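PDB 6SLN: RagA protein from Porphyromonas gingivalis, which probably takes up peptides across the outer membrane as a TonB-dependent receptor, a beta-barrel closed by a plug domain. Local coordinates for residues Thr133-Pro138 against Gln982-Ser986; Lys869-Asp875 against Gly975-Asn981. All coordinates share one frame; numbering follows the deposited sequence.

Contact 1: Thr133-Pro138 against Gln982-Ser986; sequences TTSGDP and QYPNS
Gly-136 lies against the backbone of Tyr-983 to Asn-985 where the plug of this TonB-dependent receptor meets the loop leading into the last barrel strand, 986-996. The tight part is centred on that glycine: having no side chain, it lets the two backbones come together, its CA 3.6 Å from the CA of Asn-985. The Gly-136 N donates to Tyr-983 O over 2.7 Å, nearly straight at the hydrogen but arriving from above the carbonyl plane. The Tyr-983 ring, its CG swung anti to the backbone N (chi1 -165°), runs beneath the next peptide. Asp-137 N sits over one ring face near the rim, and Asp-137 CB makes a CH-pi contact with the same ring. An ST turn, in which Asp-137 N donates to Ser-135 OG, holds this bend in shape, while the phenol oxygen is fixed beyond the pair by Ala-340 N. The flanks are looser and use water. One water donates to Thr-134 O and accepts from Tyr-983 N; another donates to Gly-136 O and reaches Ser-986 OG only weakly. At the Thr-133 end, the Asn-985 amide reaches the start of the plug segment, just after strand 129-132, and its nitrogen also serves Asp-971 OD2. Asn-985 ND2 meets Thr-133 O at 3.0 Å, with the acceptor close to the amide plane.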
ATOM      1  N   THR A 133      16.203  19.497  22.939  1.00 50.92           N
ATOM      2  CA  THR A 133      14.969  19.095  22.277  1.00 50.95           C
ATOM      3  C   THR A 133      14.179  20.355  21.970  1.00 50.65           C
ATOM      4  O   THR A 133      13.835  21.110  22.886  1.00 56.11           O
ATOM      5  CB  THR A 133      14.149  18.155  23.157  1.00 51.21           C
ATOM      6  OG1 THR A 133      15.029  17.272  23.866  1.00 56.66           O
ATOM      7  CG2 THR A 133      13.183  17.350  22.308  1.00 45.26           C
ATOM      8  N   THR A 134      13.916  20.595  20.693  1.00 44.37           N
ATOM      9  CA  THR A 134      13.351  21.860  20.251  1.00 43.07           C
ATOM     10  C   THR A 134      11.832  21.849  20.182  1.00 51.86           C
ATOM     11  O   THR A 134      11.239  22.838  19.734  1.00 56.91           O
ATOM     12  CB  THR A 134      13.923  22.227  18.883  1.00 45.56           C
ATOM     13  OG1 THR A 134      13.864  21.084  18.025  1.00 44.13           O
ATOM     14  CG2 THR A 134      15.390  22.672  19.010  1.00 40.00           C
ATOM     15  N   SER A 135      11.193  20.754  20.587  1.00 49.22           N
ATOM     16  CA  SER A 135       9.745  20.649  20.585  1.00 46.17           C
ATOM     17  C   SER A 135       9.341  19.782  21.770  1.00 54.70           C
ATOM     18  O   SER A 135      10.010  18.797  22.096  1.00 56.75           O
ATOM     19  CB  SER A 135       9.213  20.069  19.261  1.00 38.21           C
ATOM     20  OG  SER A 135       7.794  19.936  19.271  1.00 39.60           O
ATOM     21  N   GLY A 136       8.276  20.193  22.439  1.00 52.86           N
ATOM     22  CA  GLY A 136       7.723  19.423  23.533  1.00 49.64           C
ATOM     23  C   GLY A 136       6.801  18.332  23.083  1.00 45.20           C
ATOM     24  O   GLY A 136       6.228  17.611  23.901  1.00 44.48           O
ATOM     25  N   ASP A 137       6.634  18.222  21.775  1.00 45.05           N
ATOM     26  CA  ASP A 137       5.879  17.136  21.183  1.00 46.38           C
ATOM     27  C   ASP A 137       6.383  15.788  21.717  1.00 49.96           C
ATOM     28  O   ASP A 137       7.593  15.530  21.686  1.00 51.25           O
ATOM     29  CB  ASP A 137       6.031  17.227  19.669  1.00 36.57           C
ATOM     30  CG  ASP A 137       5.204  16.217  18.936  1.00 37.37           C
ATOM     31  OD1 ASP A 137       5.404  14.992  19.180  1.00 37.77           O
ATOM     32  OD2 ASP A 137       4.388  16.659  18.088  1.00 39.72           O
ATOM     33  N   PRO A 138       5.498  14.917  22.212  1.00 48.31           N
ATOM     34  CA  PRO A 138       5.973  13.667  22.835  1.00 46.05           C
ATOM     35  C   PRO A 138       6.803  12.804  21.909  1.00 51.29           C
ATOM     36  O   PRO A 138       7.584  11.981  22.398  1.00 53.26           O
ATOM     37  CB  PRO A 138       4.678  12.950  23.242  1.00 47.32           C
ATOM     38  CG  PRO A 138       3.626  13.971  23.171  1.00 49.06           C
ATOM     39  CD  PRO A 138       4.033  14.986  22.153  1.00 46.75           C
ATOM     40  N   GLN A 982       6.366  27.738  18.596  1.00 41.71           N
ATOM     41  CA  GLN A 982       6.956  26.617  19.305  1.00 42.55           C
ATOM     42  C   GLN A 982       5.890  25.681  19.855  1.00 46.96           C
ATOM     43  O   GLN A 982       4.840  26.115  20.338  1.00 44.45           O
ATOM     44  CB  GLN A 982       7.840  27.117  20.441  1.00 42.05           C
ATOM     45  CG  GLN A 982       8.836  28.179  20.036  1.00 39.18           C
ATOM     46  CD  GLN A 982       9.460  28.843  21.253  1.00 45.61           C
ATOM     47  OE1 GLN A 982       8.752  29.273  22.172  1.00 50.48           O
ATOM     48  NE2 GLN A 982      10.787  28.922  21.274  1.00 39.09           N
ATOM     49  N   TYR A 983       6.152  24.383  19.739  1.00 50.70           N
ATOM     50  CA  TYR A 983       5.537  23.397  20.614  1.00 47.53           C
ATOM     51  C   TYR A 983       6.434  23.362  21.848  1.00 49.62           C
ATOM     52  O   TYR A 983       7.478  22.703  21.832  1.00 61.14           O
ATOM     53  CB  TYR A 983       5.427  22.024  19.928  1.00 40.03           C
ATOM     54  CG  TYR A 983       4.497  21.047  20.623  1.00 38.20           C
ATOM     55  CD1 TYR A 983       4.500  20.919  22.017  1.00 32.73           C
ATOM     56  CD2 TYR A 983       3.618  20.259  19.896  1.00 31.61           C
ATOM     57  CE1 TYR A 983       3.654  20.035  22.666  1.00 35.80           C
ATOM     58  CE2 TYR A 983       2.748  19.369  20.544  1.00 45.72           C
ATOM     59  CZ  TYR A 983       2.771  19.263  21.936  1.00 43.13           C
ATOM     60  OH  TYR A 983       1.928  18.388  22.604  1.00 39.52           O
ATOM     61  N   PRO A 984       6.097  24.084  22.912  1.00 47.82           N
ATOM     62  CA  PRO A 984       7.055  24.252  24.015  1.00 45.51           C
ATOM     63  C   PRO A 984       7.329  22.930  24.715  1.00 44.88           C
ATOM     64  O   PRO A 984       6.501  22.018  24.710  1.00 49.26           O
ATOM     65  CB  PRO A 984       6.348  25.238  24.953  1.00 49.80           C
ATOM     66  CG  PRO A 984       5.165  25.795  24.155  1.00 42.26           C
ATOM     67  CD  PRO A 984       4.808  24.752  23.170  1.00 40.53           C
ATOM     68  N   ASN A 985       8.516  22.816  25.303  1.00 37.54           N
ATOM     69  CA  ASN A 985       8.749  21.687  26.188  1.00 44.24           C
ATOM     70  C   ASN A 985       7.778  21.757  27.356  1.00 51.96           C
ATOM     71  O   ASN A 985       7.185  22.799  27.651  1.00 54.36           O
ATOM     72  CB  ASN A 985      10.185  21.664  26.712  1.00 54.44           C
ATOM     73  CG  ASN A 985      11.157  21.039  25.726  1.00 61.86           C
ATOM     74  OD1 ASN A 985      11.072  19.848  25.408  1.00 62.01           O
ATOM     75  ND2 ASN A 985      12.089  21.846  25.233  1.00 63.01           N
ATOM     76  N   SER A 986       7.604  20.627  28.020  1.00 53.86           N
ATOM     77  CA  SER A 986       6.554  20.503  29.011  1.00 41.81           C
ATOM     78  C   SER A 986       7.147  20.431  30.407  1.00 43.96           C
ATOM     79  O   SER A 986       8.343  20.193  30.595  1.00 50.50           O
ATOM     80  CB  SER A 986       5.704  19.268  28.740  1.00 41.55           C
ATOM     81  OG  SER A 986       6.540  18.154  28.508  1.00 50.78           O
TER
HETATM   82  O   HOH W   1       8.802  23.773  18.910  1.00 46.94           O
HETATM   83  O   HOH W   2       7.470  16.374  25.770  1.00 37.95           O

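Contact 2: Lys869-Asp875 against Gly975-Asn981; sequences KWMINND and GGNVGKN
A chi1 of -156° and a bend at chi3 send the Met-871 chain alongside the glycine-rich segment: CG is close to Gly-979 N, and SD lies near Gly-975, which has a positive phi of 149°. Lys-869, extended at chi1 but bent at chi2 and chi4, turns its NZ onto Gly-975 O (2.7 Å) from above the carbonyl plane. Beyond Met-871 the backbones pair in parallel. Ile-872 N donates almost straight to Asn-977 O, Gly-979 N returns a bond to Ile-872 O, and Asn-874 N donates to Gly-979 O where the strand gives way to helix. On the face that carries Ile-872 and Val-978, their CB atoms are 4.4 Å apart; Val-978 CG2 also packs against Asn-874 CB. Asn-874 lies side by side with Lys-980, both pointing the same way, and each side chain donates to the bound peptide, Asn-874 through ND2 to its backbone and Lys-980 through NZ to its backbone and a polar side chain. Asp-875 OD1 takes Asn-981 N at 3.1 Å on its syn side and is shared with Tyr-385 OH. The segment 978-979 thus adds a parallel edge to strand 857-873, which pairs antiparallel with 921-937 and runs into helix 874-879, while strand 792-802 packs on Ile-872 through Phe-793 and Met-795.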
ATOM      1  N   LYS A 869      23.289  30.993  23.981  1.00 57.08           N
ATOM      2  CA  LYS A 869      22.261  30.771  22.973  1.00 51.09           C
ATOM      3  C   LYS A 869      21.541  32.079  22.658  1.00 50.10           C
ATOM      4  O   LYS A 869      21.112  32.806  23.562  1.00 62.37           O
ATOM      5  CB  LYS A 869      21.272  29.700  23.451  1.00 45.44           C
ATOM      6  CG  LYS A 869      20.158  29.331  22.470  1.00 43.86           C
ATOM      7  CD  LYS A 869      19.843  27.830  22.561  1.00 47.70           C
ATOM      8  CE  LYS A 869      18.409  27.491  22.192  1.00 45.68           C
ATOM      9  NZ  LYS A 869      17.960  27.952  20.839  1.00 45.41           N
ATOM     10  N   TRP A 870      21.458  32.395  21.373  1.00 46.10           N
ATOM     11  CA  TRP A 870      20.602  33.437  20.845  1.00 41.75           C
ATOM     12  C   TRP A 870      19.625  32.792  19.874  1.00 51.10           C
ATOM     13  O   TRP A 870      19.801  31.646  19.442  1.00 52.00           O
ATOM     14  CB  TRP A 870      21.418  34.544  20.161  1.00 46.24           C
ATOM     15  CG  TRP A 870      22.549  35.018  21.037  1.00 51.54           C
ATOM     16  CD1 TRP A 870      23.781  34.434  21.176  1.00 52.89           C
ATOM     17  CD2 TRP A 870      22.533  36.139  21.941  1.00 44.75           C
ATOM     18  NE1 TRP A 870      24.534  35.139  22.096  1.00 61.48           N
ATOM     19  CE2 TRP A 870      23.792  36.186  22.575  1.00 49.37           C
ATOM     20  CE3 TRP A 870      21.588  37.111  22.258  1.00 49.80           C
ATOM     21  CZ2 TRP A 870      24.120  37.163  23.504  1.00 54.42           C
ATOM     22  CZ3 TRP A 870      21.920  38.091  23.199  1.00 52.93           C
ATOM     23  CH2 TRP A 870      23.167  38.102  23.809  1.00 54.29           C
ATOM     24  N   MET A 871      18.573  33.531  19.554  1.00 50.89           N
ATOM     25  CA  MET A 871      17.486  32.991  18.759  1.00 46.18           C
ATOM     26  C   MET A 871      16.670  34.161  18.250  1.00 50.95           C
ATOM     27  O   MET A 871      16.421  35.117  18.988  1.00 50.68           O
ATOM     28  CB  MET A 871      16.608  32.042  19.583  1.00 44.49           C
ATOM     29  CG  MET A 871      15.845  31.021  18.740  1.00 42.91           C
ATOM     30  SD  MET A 871      15.287  29.569  19.671  1.00 55.89           S
ATOM     31  CE  MET A 871      14.542  30.343  21.121  1.00 59.85           C
ATOM     32  N   ILE A 872      16.299  34.107  16.982  1.00 47.70           N
ATOM     33  CA  ILE A 872      15.392  35.109  16.442  1.00 44.99           C
ATOM     34  C   ILE A 872      13.980  34.692  16.825  1.00 47.64           C
ATOM     35  O   ILE A 872      13.553  33.573  16.527  1.00 46.31           O
ATOM     36  CB  ILE A 872      15.548  35.241  14.921  1.00 44.65           C
ATOM     37  CG1 ILE A 872      16.984  35.614  14.589  1.00 39.87           C
ATOM     38  CG2 ILE A 872      14.552  36.247  14.342  1.00 39.21           C
ATOM     39  CD1 ILE A 872      17.353  35.333  13.185  1.00 39.23           C
ATOM     40  N   ASN A 873      13.268  35.579  17.517  1.00 48.12           N
ATOM     41  CA  ASN A 873      11.901  35.318  17.934  1.00 38.66           C
ATOM     42  C   ASN A 873      10.977  35.733  16.805  1.00 41.40           C
ATOM     43  O   ASN A 873      10.427  36.832  16.787  1.00 38.89           O
ATOM     44  CB  ASN A 873      11.566  36.051  19.220  1.00 51.44           C
ATOM     45  CG  ASN A 873      10.277  35.554  19.833  1.00 48.72           C
ATOM     46  OD1 ASN A 873       9.429  35.007  19.128  1.00 38.38           O
ATOM     47  ND2 ASN A 873      10.130  35.714  21.154  1.00 53.61           N
ATOM     48  N   ASN A 874      10.773  34.808  15.872  1.00 38.87           N
ATOM     49  CA  ASN A 874       9.904  35.078  14.740  1.00 38.61           C
ATOM     50  C   ASN A 874       8.512  35.499  15.181  1.00 39.41           C
ATOM     51  O   ASN A 874       7.891  36.333  14.513  1.00 37.59           O
ATOM     52  CB  ASN A 874       9.825  33.841  13.862  1.00 36.34           C
ATOM     53  CG  ASN A 874       9.704  34.157  12.403  1.00 39.57           C
ATOM     54  OD1 ASN A 874      10.148  33.378  11.577  1.00 48.54           O
ATOM     55  ND2 ASN A 874       9.103  35.279  12.068  1.00 37.75           N
ATOM     56  N   ASP A 875       8.004  34.918  16.279  1.00 40.96           N
ATOM     57  CA  ASP A 875       6.672  35.278  16.779  1.00 37.81           C
ATOM     58  C   ASP A 875       6.559  36.783  16.961  1.00 42.50           C
ATOM     59  O   ASP A 875       5.563  37.403  16.561  1.00 39.77           O
ATOM     60  CB  ASP A 875       6.379  34.590  18.115  1.00 38.08           C
ATOM     61  CG  ASP A 875       5.816  33.188  17.963  1.00 53.93           C
ATOM     62  OD1 ASP A 875       5.813  32.648  16.837  1.00 58.31           O
ATOM     63  OD2 ASP A 875       5.396  32.615  18.994  1.00 57.48           O
ATOM     64  N   GLY A 975      14.048  25.716  19.585  1.00 35.22           N
ATOM     65  CA  GLY A 975      14.481  26.224  18.299  1.00 37.18           C
ATOM     66  C   GLY A 975      15.988  26.368  18.245  1.00 48.33           C
ATOM     67  O   GLY A 975      16.699  26.148  19.219  1.00 53.02           O
ATOM     68  N   GLY A 976      16.461  26.741  17.069  1.00 51.70           N
ATOM     69  CA  GLY A 976      17.885  26.902  16.916  1.00 48.07           C
ATOM     70  C   GLY A 976      18.222  28.345  16.655  1.00 47.58           C
ATOM     71  O   GLY A 976      18.656  29.079  17.556  1.00 54.56           O
ATOM     72  N   ASN A 977      18.028  28.752  15.405  1.00 38.60           N
ATOM     73  CA  ASN A 977      18.295  30.122  15.009  1.00 46.22           C
ATOM     74  C   ASN A 977      17.045  30.981  15.020  1.00 48.46           C
ATOM     75  O   ASN A 977      17.128  32.196  15.269  1.00 46.32           O
ATOM     76  CB  ASN A 977      18.938  30.162  13.620  1.00 44.09           C
ATOM     77  CG  ASN A 977      17.977  29.785  12.536  1.00 43.78           C
ATOM     78  OD1 ASN A 977      17.268  28.787  12.653  1.00 46.34           O
ATOM     79  ND2 ASN A 977      17.934  30.584  11.472  1.00 45.82           N
ATOM     80  N   VAL A 978      15.887  30.375  14.782  1.00 48.80           N
ATOM     81  CA  VAL A 978      14.610  31.054  14.954  1.00 51.13           C
ATOM     82  C   VAL A 978      13.720  30.187  15.821  1.00 50.13           C
ATOM     83  O   VAL A 978      13.600  28.979  15.598  1.00 53.23           O
ATOM     84  CB  VAL A 978      13.934  31.364  13.606  1.00 45.80           C
ATOM     85  CG1 VAL A 978      13.758  30.103  12.798  1.00 37.05           C
ATOM     86  CG2 VAL A 978      12.609  32.030  13.839  1.00 45.43           C
ATOM     87  N   GLY A 979      13.143  30.809  16.867  1.00 54.05           N
ATOM     88  CA  GLY A 979      11.992  30.253  17.552  1.00 41.93           C
ATOM     89  C   GLY A 979      10.751  30.766  16.859  1.00 35.73           C
ATOM     90  O   GLY A 979      10.617  31.965  16.617  1.00 42.65           O
ATOM     91  N   LYS A 980       9.865  29.850  16.474  1.00 48.23           N
ATOM     92  CA  LYS A 980       8.650  30.255  15.781  1.00 53.38           C
ATOM     93  C   LYS A 980       7.578  29.198  15.989  1.00 50.04           C
ATOM     94  O   LYS A 980       7.851  28.006  15.823  1.00 49.09           O
ATOM     95  CB  LYS A 980       8.918  30.468  14.288  1.00 52.96           C
ATOM     96  CG  LYS A 980       9.640  29.310  13.628  1.00 45.09           C
ATOM     97  CD  LYS A 980       9.542  29.362  12.115  1.00 34.83           C
ATOM     98  CE  LYS A 980      10.152  28.086  11.491  1.00 36.61           C
ATOM     99  NZ  LYS A 980      10.674  28.277  10.088  1.00 35.93           N
ATOM    100  N   ASN A 981       6.365  29.649  16.328  1.00 40.36           N
ATOM    101  CA  ASN A 981       5.245  28.799  16.718  1.00 37.85           C
ATOM    102  C   ASN A 981       5.719  27.548  17.452  1.00 41.99           C
ATOM    103  O   ASN A 981       5.503  26.418  16.989  1.00 39.29           O
ATOM    104  CB  ASN A 981       4.387  28.423  15.503  1.00 40.69           C
ATOM    105  CG  ASN A 981       3.083  27.724  15.912  1.00 45.55           C
ATOM    106  OD1 ASN A 981       2.484  28.046  16.945  1.00 38.53           O
ATOM    107  ND2 ASN A 981       2.660  26.753  15.118  1.00 48.54           N
TER

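Overall arrangement
The two contacts illustrate how one connection can serve both plug and barrel. The centres of contact 1 and contact 2 are about 13 Å apart. Their second segments, 975-981 and 982-986, follow directly in the loop region between strands 951-964 and 986-996. Along the chain the order is 133-138, 869-875, 975-981, 982-986, which nests contact 2 inside the loop closed by contact 1. Thus 982-986, which meets the plug, directly follows 975-981, which includes the peptide-binding Lys-980, and the contacts touch: Thr-134 CG2 packs 3.4 Å from Gly-975 N. One continuous run of chain from 975 to 986 therefore touches the peptide site, the barrel and the plug.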